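LYND (Lyngbya aestuarii, PDB 4V1T) probably acts as an ATP- and magnesium-dependent YcaO cyclodehydratase (heterocyclase) that closes azoline rings in peptide substrates. Local coordinates at residues Thr262-Lys270 with Val281-Lys289; Ala541-Val550 with Asn728-Arg738. One frame throughout, in Å; residues are numbered along the deposited sequence.

Contact 1 of 2, residues Thr262-Lys270 with Val281-Lys289; sequences TEIAKWIVK and VFFPTLDGK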
loop_
_atom_site.group_PDB
_atom_site.type_symbol
_atom_site.label_atom_id
_atom_site.label_comp_id
_atom_site.label_asym_id
_atom_site.label_seq_id
_atom_site.Cartn_x
_atom_site.Cartn_y
_atom_site.Cartn_z
ATOM N N THR B 262 -9.486 12.513 23.668
ATOM C CA THR B 262 -8.219 12.984 23.128
ATOM C C THR B 262 -8.416 13.768 21.834
ATOM O O THR B 262 -7.838 14.839 21.647
ATOM C CB THR B 262 -7.272 11.799 22.862
ATOM O OG1 THR B 262 -7.015 11.119 24.092
ATOM C CG2 THR B 262 -5.954 12.271 22.266
ATOM N N GLU B 263 -9.237 13.232 20.933
ATOM C CA GLU B 263 -9.457 13.873 19.640
ATOM C C GLU B 263 -10.308 15.135 19.778
ATOM O O GLU B 263 -10.189 16.076 18.978
ATOM C CB GLU B 263 -10.097 12.896 18.660
ATOM C CG GLU B 263 -9.202 11.734 18.273
ATOM C CD GLU B 263 -7.916 12.168 17.585
ATOM O OE1 GLU B 263 -7.945 13.147 16.810
ATOM O OE2 GLU B 263 -6.875 11.520 17.811
ATOM N N ILE B 264 -11.158 15.156 20.792
ATOM C CA ILE B 264 -11.926 16.344 21.101
ATOM C C ILE B 264 -10.967 17.451 21.549
ATOM O O ILE B 264 -11.056 18.577 21.091
ATOM C CB ILE B 264 -12.982 16.067 22.183
ATOM C CG1 ILE B 264 -14.150 15.286 21.575
ATOM C CG2 ILE B 264 -13.521 17.378 22.769
ATOM C CD1 ILE B 264 -15.028 14.583 22.601
ATOM N N ALA B 265 -10.057 17.099 22.450
ATOM C CA ALA B 265 -9.054 18.036 22.953
ATOM C C ALA B 265 -8.179 18.559 21.823
ATOM O O ALA B 265 -7.924 19.753 21.728
ATOM C CB ALA B 265 -8.199 17.375 24.017
ATOM N N LYS B 266 -7.738 17.660 20.958
ATOM C CA LYS B 266 -6.888 18.035 19.857
ATOM C C LYS B 266 -7.612 18.958 18.899
ATOM O O LYS B 266 -7.003 19.863 18.329
ATOM C CB LYS B 266 -6.382 16.799 19.116
ATOM C CG LYS B 266 -5.250 16.072 19.829
ATOM C CD LYS B 266 -4.415 15.249 18.870
ATOM C CE LYS B 266 -5.077 13.936 18.551
ATOM N NZ LYS B 266 -4.687 13.426 17.216
ATOM N N TRP B 267 -8.910 18.742 18.717
ATOM C CA TRP B 267 -9.688 19.625 17.854
ATOM C C TRP B 267 -9.832 21.034 18.422
ATOM O O TRP B 267 -9.618 22.018 17.713
ATOM C CB TRP B 267 -11.088 19.066 17.568
ATOM C CG TRP B 267 -11.902 20.070 16.851
ATOM C CD1 TRP B 267 -12.895 20.841 17.374
ATOM C CD2 TRP B 267 -11.752 20.478 15.489
ATOM N NE1 TRP B 267 -13.387 21.691 16.418
ATOM C CE2 TRP B 267 -12.706 21.484 15.249
ATOM C CE3 TRP B 267 -10.915 20.076 14.444
ATOM C CZ2 TRP B 267 -12.850 22.094 14.011
ATOM C CZ3 TRP B 267 -11.051 20.692 13.212
ATOM C CH2 TRP B 267 -12.010 21.692 13.008
ATOM N N ILE B 268 -10.208 21.133 19.694
ATOM C CA ILE B 268 -10.464 22.442 20.301
ATOM C C ILE B 268 -9.176 23.251 20.378
ATOM O O ILE B 268 -9.201 24.483 20.215
ATOM C CB ILE B 268 -11.105 22.341 21.710
ATOM C CG1 ILE B 268 -10.229 21.517 22.654
ATOM C CG2 ILE B 268 -12.493 21.730 21.604
ATOM C CD1 ILE B 268 -10.707 21.496 24.089
ATOM N N VAL B 269 -8.046 22.574 20.608
ATOM C CA VAL B 269 -6.757 23.269 20.679
ATOM C C VAL B 269 -6.401 23.804 19.303
ATOM O O VAL B 269 -6.044 24.981 19.136
ATOM C CB VAL B 269 -5.647 22.350 21.199
ATOM C CG1 VAL B 269 -4.260 22.952 20.955
ATOM C CG2 VAL B 269 -5.856 22.071 22.671
ATOM N N LYS B 270 -6.513 22.931 18.313
ATOM C CA LYS B 270 -6.319 23.312 16.925
ATOM C C LYS B 270 -7.220 24.485 16.531
ATOM O O LYS B 270 -6.790 25.440 15.877
ATOM C CB LYS B 270 -6.574 22.103 16.026
ATOM C CG LYS B 270 -6.554 22.385 14.532
ATOM C CD LYS B 270 -6.005 21.187 13.779
ATOM C CE LYS B 270 -6.182 21.299 12.291
ATOM N NZ LYS B 270 -5.846 20.016 11.618
ATOM N N VAL B 281 -1.306 25.676 12.414
ATOM C CA VAL B 281 -1.379 24.366 13.060
ATOM C C VAL B 281 -1.429 23.274 11.995
ATOM O O VAL B 281 -2.151 23.397 11.013
ATOM C CB VAL B 281 -2.608 24.257 13.972
ATOM C CG1 VAL B 281 -3.875 24.337 13.148
ATOM C CG2 VAL B 281 -2.579 22.953 14.767
ATOM N N PHE B 282 -0.664 22.207 12.201
ATOM C CA PHE B 282 -0.471 21.192 11.174
ATOM C C PHE B 282 -1.129 19.858 11.494
ATOM O O PHE B 282 -1.691 19.210 10.609
ATOM C CB PHE B 282 1.025 20.966 10.951
ATOM C CG PHE B 282 1.744 22.172 10.414
ATOM C CD1 PHE B 282 1.721 22.464 9.056
ATOM C CD2 PHE B 282 2.431 23.025 11.268
ATOM C CE1 PHE B 282 2.381 23.578 8.558
ATOM C CE2 PHE B 282 3.093 24.141 10.776
ATOM C CZ PHE B 282 3.066 24.419 9.418
ATOM N N PHE B 283 -1.063 19.451 12.758
ATOM C CA PHE B 283 -1.351 18.077 13.121
ATOM C C PHE B 283 -2.774 17.664 12.724
ATOM O O PHE B 283 -3.696 18.480 12.764
ATOM C CB PHE B 283 -1.114 17.862 14.626
ATOM C CG PHE B 283 -2.034 18.659 15.528
ATOM C CD1 PHE B 283 -3.308 18.201 15.835
ATOM C CD2 PHE B 283 -1.606 19.841 16.101
ATOM C CE1 PHE B 283 -4.141 18.918 16.672
ATOM C CE2 PHE B 283 -2.435 20.567 16.940
ATOM C CZ PHE B 283 -3.709 20.110 17.222
ATOM N N PRO B 284 -2.951 16.391 12.349
ATOM C CA PRO B 284 -4.270 15.944 11.892
ATOM C C PRO B 284 -5.317 15.886 12.998
ATOM O O PRO B 284 -5.004 15.562 14.138
ATOM C CB PRO B 284 -3.987 14.544 11.328
ATOM C CG PRO B 284 -2.784 14.086 12.056
ATOM C CD PRO B 284 -1.950 15.308 12.300
ATOM N N THR B 285 -6.554 16.216 12.639
ATOM C CA THR B 285 -7.699 16.066 13.518
ATOM C C THR B 285 -8.805 15.356 12.727
ATOM O O THR B 285 -8.611 15.004 11.570
ATOM C CB THR B 285 -8.177 17.422 14.061
ATOM O OG1 THR B 285 -8.203 18.379 13.002
ATOM C CG2 THR B 285 -7.245 17.922 15.132
ATOM N N LEU B 286 -9.958 15.149 13.343
ATOM C CA LEU B 286 -11.014 14.337 12.731
ATOM C C LEU B 286 -11.894 15.096 11.732
ATOM O O LEU B 286 -12.919 14.583 11.292
ATOM C CB LEU B 286 -11.887 13.744 13.825
ATOM C CG LEU B 286 -11.187 12.789 14.790
ATOM C CD1 LEU B 286 -12.145 12.391 15.902
ATOM C CD2 LEU B 286 -10.687 11.561 14.062
ATOM N N ASP B 287 -11.509 16.318 11.376
ATOM C CA ASP B 287 -12.286 17.093 10.405
ATOM C C ASP B 287 -12.256 16.419 9.034
ATOM O O ASP B 287 -11.197 16.231 8.445
ATOM C CB ASP B 287 -11.776 18.533 10.305
ATOM C CG ASP B 287 -10.274 18.610 10.038
ATOM O OD1 ASP B 287 -9.513 17.814 10.629
ATOM O OD2 ASP B 287 -9.863 19.455 9.227
ATOM N N GLY B 288 -13.432 16.049 8.540
ATOM C CA GLY B 288 -13.552 15.376 7.246
ATOM C C GLY B 288 -12.979 13.968 7.214
ATOM O O GLY B 288 -12.620 13.458 6.151
ATOM N N LYS B 289 -12.892 13.341 8.385
ATOM C CA LYS B 289 -12.283 12.021 8.529
ATOM C C LYS B 289 -13.092 11.172 9.481
ATOM O O LYS B 289 -13.550 11.658 10.506
ATOM C CB LYS B 289 -10.862 12.129 9.086
ATOM C CG LYS B 289 -9.756 11.801 8.105
ATOM C CD LYS B 289 -8.471 11.417 8.831
ATOM C CE LYS B 289 -7.890 12.574 9.638
ATOM N NZ LYS B 289 -6.947 12.099 10.696
HETATM O O HOH W 1 -9.405 15.519 16.434
HETATM O O HOH W 2 -6.174 12.958 14.662
HETATM O O HOH W 3 -6.894 17.422 10.016
#
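Lys270 NZ is gripped by Phe283 O at 2.9 Å and by Thr285 OG1 at 3.2 Å, with a weaker bond to a water. The donor is tilted 22° from the Phe283 carbonyl plane. Lysine suits this place because its long chain is apolar up to its charged end: CG rests on Val281 CG1 at 3.6 Å, while CD lies over one face of the Phe283 ring, offset toward its rim. Thr285 OG1 donates a hydrogen bond to Asp287 OD1, 2.8 Å away, meeting it from above the carboxylate plane. Placed between the backbone N and the carbonyl carbon (chi1 44°), this hydroxyl also lies at the edge of the Trp267 indole. A methionine in place of Lys270 would probably leave the Phe283 carbonyl and Thr285 hydroxyl without their shared donor. The Leu286 side chain crosses that of Glu263 at about a right angle, CD1 touching CB at 3.5 Å, and waters link Glu263 to Leu286 N and Pro284 O. Lys266 NZ pairs with Glu263 and reaches Ser296 O of the second subunit. Here the chain leaving helix 250-275 folds back along it, then enters strand 289-294 through the type II beta turn Leu286-Lys289: a helix-to-strand connection of an alpha/beta domain.

Contact 2 of 2, residues Ala541-Val550 with Asn728-Arg738; sequences AILQGFMELV and NVVKVTVPGMR. With MG (magnesium ion), chain O.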
loop_
_atom_site.group_PDB
_atom_site.type_symbol
_atom_site.label_atom_id
_atom_site.label_comp_id
_atom_site.label_asym_id
_atom_site.label_seq_id
_atom_site.Cartn_x
_atom_site.Cartn_y
_atom_site.Cartn_z
ATOM N N ALA B 541 -12.165 8.558 -21.597
ATOM C CA ALA B 541 -13.309 7.729 -21.268
ATOM C C ALA B 541 -14.193 7.476 -22.494
ATOM O O ALA B 541 -14.709 6.371 -22.678
ATOM C CB ALA B 541 -14.114 8.377 -20.154
ATOM N N ILE B 542 -14.368 8.502 -23.321
ATOM C CA ILE B 542 -15.154 8.378 -24.542
ATOM C C ILE B 542 -14.526 7.375 -25.504
ATOM O O ILE B 542 -15.225 6.561 -26.089
ATOM C CB ILE B 542 -15.305 9.739 -25.247
ATOM C CG1 ILE B 542 -16.202 10.658 -24.416
ATOM C CG2 ILE B 542 -15.904 9.562 -26.643
ATOM C CD1 ILE B 542 -16.241 12.091 -24.912
ATOM N N LEU B 543 -13.207 7.459 -25.675
ATOM C CA LEU B 543 -12.490 6.554 -26.562
ATOM C C LEU B 543 -12.699 5.099 -26.143
ATOM O O LEU B 543 -13.021 4.243 -26.962
ATOM C CB LEU B 543 -10.993 6.870 -26.563
ATOM C CG LEU B 543 -10.124 6.005 -27.482
ATOM C CD1 LEU B 543 -10.598 6.083 -28.925
ATOM C CD2 LEU B 543 -8.667 6.426 -27.383
ATOM N N GLN B 544 -12.507 4.828 -24.861
ATOM C CA GLN B 544 -12.681 3.483 -24.350
ATOM C C GLN B 544 -14.125 3.023 -24.519
ATOM O O GLN B 544 -14.374 1.884 -24.903
ATOM C CB GLN B 544 -12.264 3.406 -22.880
ATOM C CG GLN B 544 -12.285 2.001 -22.300
ATOM C CD GLN B 544 -11.295 1.077 -22.977
ATOM O OE1 GLN B 544 -10.084 1.314 -22.940
ATOM N NE2 GLN B 544 -11.808 0.015 -23.612
ATOM N N GLY B 545 -15.069 3.915 -24.232
ATOM C CA GLY B 545 -16.484 3.598 -24.352
ATOM C C GLY B 545 -16.845 3.211 -25.769
ATOM O O GLY B 545 -17.547 2.226 -25.995
ATOM N N PHE B 546 -16.348 3.991 -26.723
ATOM C CA PHE B 546 -16.567 3.723 -28.146
ATOM C C PHE B 546 -16.020 2.343 -28.521
ATOM O O PHE B 546 -16.701 1.544 -29.156
ATOM C CB PHE B 546 -15.900 4.809 -29.015
ATOM C CG PHE B 546 -16.317 4.768 -30.457
ATOM C CD1 PHE B 546 -15.698 3.909 -31.347
ATOM C CD2 PHE B 546 -17.349 5.568 -30.913
ATOM C CE1 PHE B 546 -16.099 3.853 -32.667
ATOM C CE2 PHE B 546 -17.751 5.522 -32.234
ATOM C CZ PHE B 546 -17.124 4.663 -33.114
ATOM N N MET B 547 -14.787 2.064 -28.118
ATOM C CA MET B 547 -14.159 0.789 -28.429
ATOM C C MET B 547 -14.941 -0.364 -27.819
ATOM O O MET B 547 -14.990 -1.461 -28.385
ATOM C CB MET B 547 -12.710 0.756 -27.915
ATOM C CG MET B 547 -11.764 1.617 -28.723
ATOM S SD MET B 547 -11.763 1.147 -30.461
ATOM C CE MET B 547 -11.358 2.716 -31.199
ATOM N N GLU B 548 -15.553 -0.126 -26.663
ATOM C CA GLU B 548 -16.398 -1.145 -26.076
ATOM C C GLU B 548 -17.557 -1.437 -27.029
ATOM O O GLU B 548 -17.831 -2.585 -27.323
ATOM C CB GLU B 548 -16.921 -0.727 -24.707
ATOM C CG GLU B 548 -17.657 -1.849 -23.985
ATOM C CD GLU B 548 -17.731 -1.613 -22.497
ATOM O OE1 GLU B 548 -18.626 -0.872 -22.054
ATOM O OE2 GLU B 548 -16.877 -2.157 -21.773
ATOM N N LEU B 549 -18.200 -0.398 -27.544
ATOM C CA LEU B 549 -19.317 -0.585 -28.475
ATOM C C LEU B 549 -18.947 -1.429 -29.711
ATOM O O LEU B 549 -19.701 -2.322 -30.094
ATOM C CB LEU B 549 -19.861 0.769 -28.921
ATOM C CG LEU B 549 -20.513 1.654 -27.849
ATOM C CD1 LEU B 549 -21.162 2.857 -28.509
ATOM C CD2 LEU B 549 -21.550 0.904 -27.024
ATOM N N VAL B 550 -17.798 -1.160 -30.326
ATOM C CA VAL B 550 -17.398 -1.899 -31.524
ATOM C C VAL B 550 -17.025 -3.323 -31.139
ATOM O O VAL B 550 -17.200 -4.256 -31.926
ATOM C CB VAL B 550 -16.199 -1.239 -32.281
ATOM C CG1 VAL B 550 -15.760 -2.093 -33.470
ATOM C CG2 VAL B 550 -16.563 0.166 -32.760
ATOM N N ASN B 728 -13.437 10.885 -14.483
ATOM C CA ASN B 728 -14.422 11.034 -15.540
ATOM C C ASN B 728 -15.076 9.713 -15.883
ATOM O O ASN B 728 -14.399 8.706 -16.051
ATOM C CB ASN B 728 -13.783 11.636 -16.785
ATOM C CG ASN B 728 -13.286 13.051 -16.554
ATOM O OD1 ASN B 728 -12.088 13.307 -16.566
ATOM N ND2 ASN B 728 -14.213 13.977 -16.351
ATOM N N VAL B 729 -16.401 9.725 -15.973
ATOM C CA VAL B 729 -17.165 8.566 -16.393
ATOM C C VAL B 729 -18.197 8.992 -17.427
ATOM O O VAL B 729 -18.903 9.986 -17.235
ATOM C CB VAL B 729 -17.870 7.884 -15.207
ATOM C CG1 VAL B 729 -18.630 6.640 -15.673
ATOM C CG2 VAL B 729 -16.860 7.510 -14.137
ATOM N N VAL B 730 -18.288 8.229 -18.516
ATOM C CA VAL B 730 -19.262 8.511 -19.575
ATOM C C VAL B 730 -19.984 7.254 -20.023
ATOM O O VAL B 730 -19.538 6.139 -19.761
ATOM C CB VAL B 730 -18.601 9.114 -20.818
ATOM C CG1 VAL B 730 -17.919 10.436 -20.489
ATOM C CG2 VAL B 730 -17.606 8.128 -21.409
ATOM N N LYS B 731 -21.102 7.450 -20.707
ATOM C CA LYS B 731 -21.712 6.383 -21.481
ATOM C C LYS B 731 -21.772 6.851 -22.919
ATOM O O LYS B 731 -22.387 7.871 -23.214
ATOM C CB LYS B 731 -23.109 6.024 -20.966
ATOM C CG LYS B 731 -23.819 4.969 -21.813
ATOM C CD LYS B 731 -25.119 4.496 -21.176
ATOM C CE LYS B 731 -25.696 3.280 -21.902
ATOM N NZ LYS B 731 -24.938 2.029 -21.594
ATOM N N VAL B 732 -21.095 6.114 -23.798
ATOM C CA VAL B 732 -21.136 6.374 -25.226
ATOM C C VAL B 732 -22.197 5.491 -25.875
ATOM O O VAL B 732 -22.229 4.285 -25.634
ATOM C CB VAL B 732 -19.783 6.096 -25.879
ATOM C CG1 VAL B 732 -19.802 6.525 -27.329
ATOM C CG2 VAL B 732 -18.670 6.812 -25.113
ATOM N N THR B 733 -23.042 6.103 -26.703
ATOM C CA THR B 733 -24.115 5.398 -27.383
ATOM C C THR B 733 -24.073 5.661 -28.874
ATOM O O THR B 733 -24.104 6.811 -29.297
ATOM C CB THR B 733 -25.493 5.819 -26.840
ATOM O OG1 THR B 733 -25.606 5.377 -25.484
ATOM C CG2 THR B 733 -26.633 5.191 -27.663
ATOM N N VAL B 734 -24.018 4.581 -29.656
ATOM C CA VAL B 734 -24.059 4.655 -31.109
ATOM C C VAL B 734 -25.253 3.842 -31.607
ATOM O O VAL B 734 -25.140 2.640 -31.832
ATOM C CB VAL B 734 -22.755 4.142 -31.747
ATOM C CG1 VAL B 734 -22.817 4.275 -33.255
ATOM C CG2 VAL B 734 -21.554 4.929 -31.227
ATOM N N PRO B 735 -26.413 4.492 -31.765
ATOM C CA PRO B 735 -27.638 3.771 -32.131
ATOM C C PRO B 735 -27.484 2.928 -33.390
ATOM O O PRO B 735 -27.046 3.434 -34.414
ATOM C CB PRO B 735 -28.644 4.900 -32.361
ATOM C CG PRO B 735 -28.157 6.008 -31.491
ATOM C CD PRO B 735 -26.666 5.932 -31.572
ATOM N N GLY B 736 -27.836 1.647 -33.291
ATOM C CA GLY B 736 -27.705 0.707 -34.395
ATOM C C GLY B 736 -26.666 -0.364 -34.103
ATOM O O GLY B 736 -26.821 -1.516 -34.495
ATOM N N MET B 737 -25.602 0.007 -33.402
ATOM C CA MET B 737 -24.555 -0.955 -33.069
ATOM C C MET B 737 -25.072 -1.950 -32.052
ATOM O O MET B 737 -25.826 -1.598 -31.154
ATOM C CB MET B 737 -23.300 -0.245 -32.565
ATOM C CG MET B 737 -22.588 0.523 -33.679
ATOM S SD MET B 737 -21.022 1.252 -33.192
ATOM C CE MET B 737 -19.989 -0.202 -33.121
ATOM N N ARG B 738 -24.655 -3.199 -32.208
ATOM C CA ARG B 738 -25.255 -4.310 -31.486
ATOM C C ARG B 738 -24.583 -4.617 -30.146
ATOM O O ARG B 738 -23.357 -4.533 -30.007
ATOM C CB ARG B 738 -25.233 -5.564 -32.365
ATOM C CG ARG B 738 -25.576 -5.323 -33.828
ATOM C CD ARG B 738 -26.947 -4.700 -33.993
ATOM N NE ARG B 738 -27.997 -5.604 -33.544
ATOM C CZ ARG B 738 -29.238 -5.623 -34.009
ATOM N NH1 ARG B 738 -29.613 -4.787 -34.960
ATOM N NH2 ARG B 738 -30.102 -6.493 -33.520
HETATM MG MG MG O . -16.499 -2.023 -19.677
HETATM O O HOH W 4 -22.321 -2.409 -29.263
HETATM O O HOH W 5 -15.952 -1.661 -17.665
HETATM O O HOH W 6 -15.871 -0.040 -20.077
HETATM O O HOH W 7 -18.169 -0.858 -19.126
#
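Leu549 meets Val732, Val734 and Met737 where helix 538-561 packs across strand 728-733, part of the antiparallel sheet of the YcaO ATP-binding region, and the loop that follows it. The short segments cross at -39°, their axes 7.5 Å apart, and the helix lays a strip of small and branched residues on the valines of the strand. Leu549 shows how the strip works. Its CB faces the Met737 methyl, CE. CG stands off Val732 O, and beyond it the two methyls diverge: CD2 and, closer still, CD1 (3.4 Å) both touch Val732 O, and CD1 is pressed as well against Val734 CG2, also at 3.4 Å, tighter than usual for two carbons. With CG anti to the carbonyl carbon (chi1 -65°), the fork of the leucine is aimed at the strand. Phe546 flanks this point, its CE2 4.0 Å from Val734 CG2. One turn before Leu549 the helix carries Gly545, and glycine suits this place, since a CB would come 2.7 Å from Val732 CG2, a clash; the valine methyl instead comes to rest near Ile542 O and Gly545 CA. At the start, the small Ala541 lets Val730 CG2 approach its CB to 3.7 Å. At the other end Met737, bent at its last torsion, tucks CE against Val550 CG2. Another side of the same helix turns to the nucleotide: Gln544 and Glu548 touch ADP. Glutamate suits its place because its extended chain reaches the metal with one oxygen while Gly531 N hydrogen-bonds the other, OE1. Three waters and two atoms from elsewhere complete the shell of the magnesium ion, which Glu548 OE2 binds at 2.1 Å.

In the fold
Contact 2 is deeply buried, whereas contact 1 is only partly so and borders the second subunit. They share no helix, strand or sheet: contact 1 joins helix 250-275 to the loop that leads on into strand 289-294 of the mixed sheet, and contact 2 joins helix 538-561 to strand 728-733 of the antiparallel one, 178 residues away in sequence. Their centres lie about 46 Å apart, on opposite sides of the chain's centre. The chemistry follows the place. Direct hydrogen bonds and ordered waters tie a loop without regular structure at contact 1, while contact 2 relies on methyl packing, its metal-binding glutamate serving the nucleotide pocket rather than the interface.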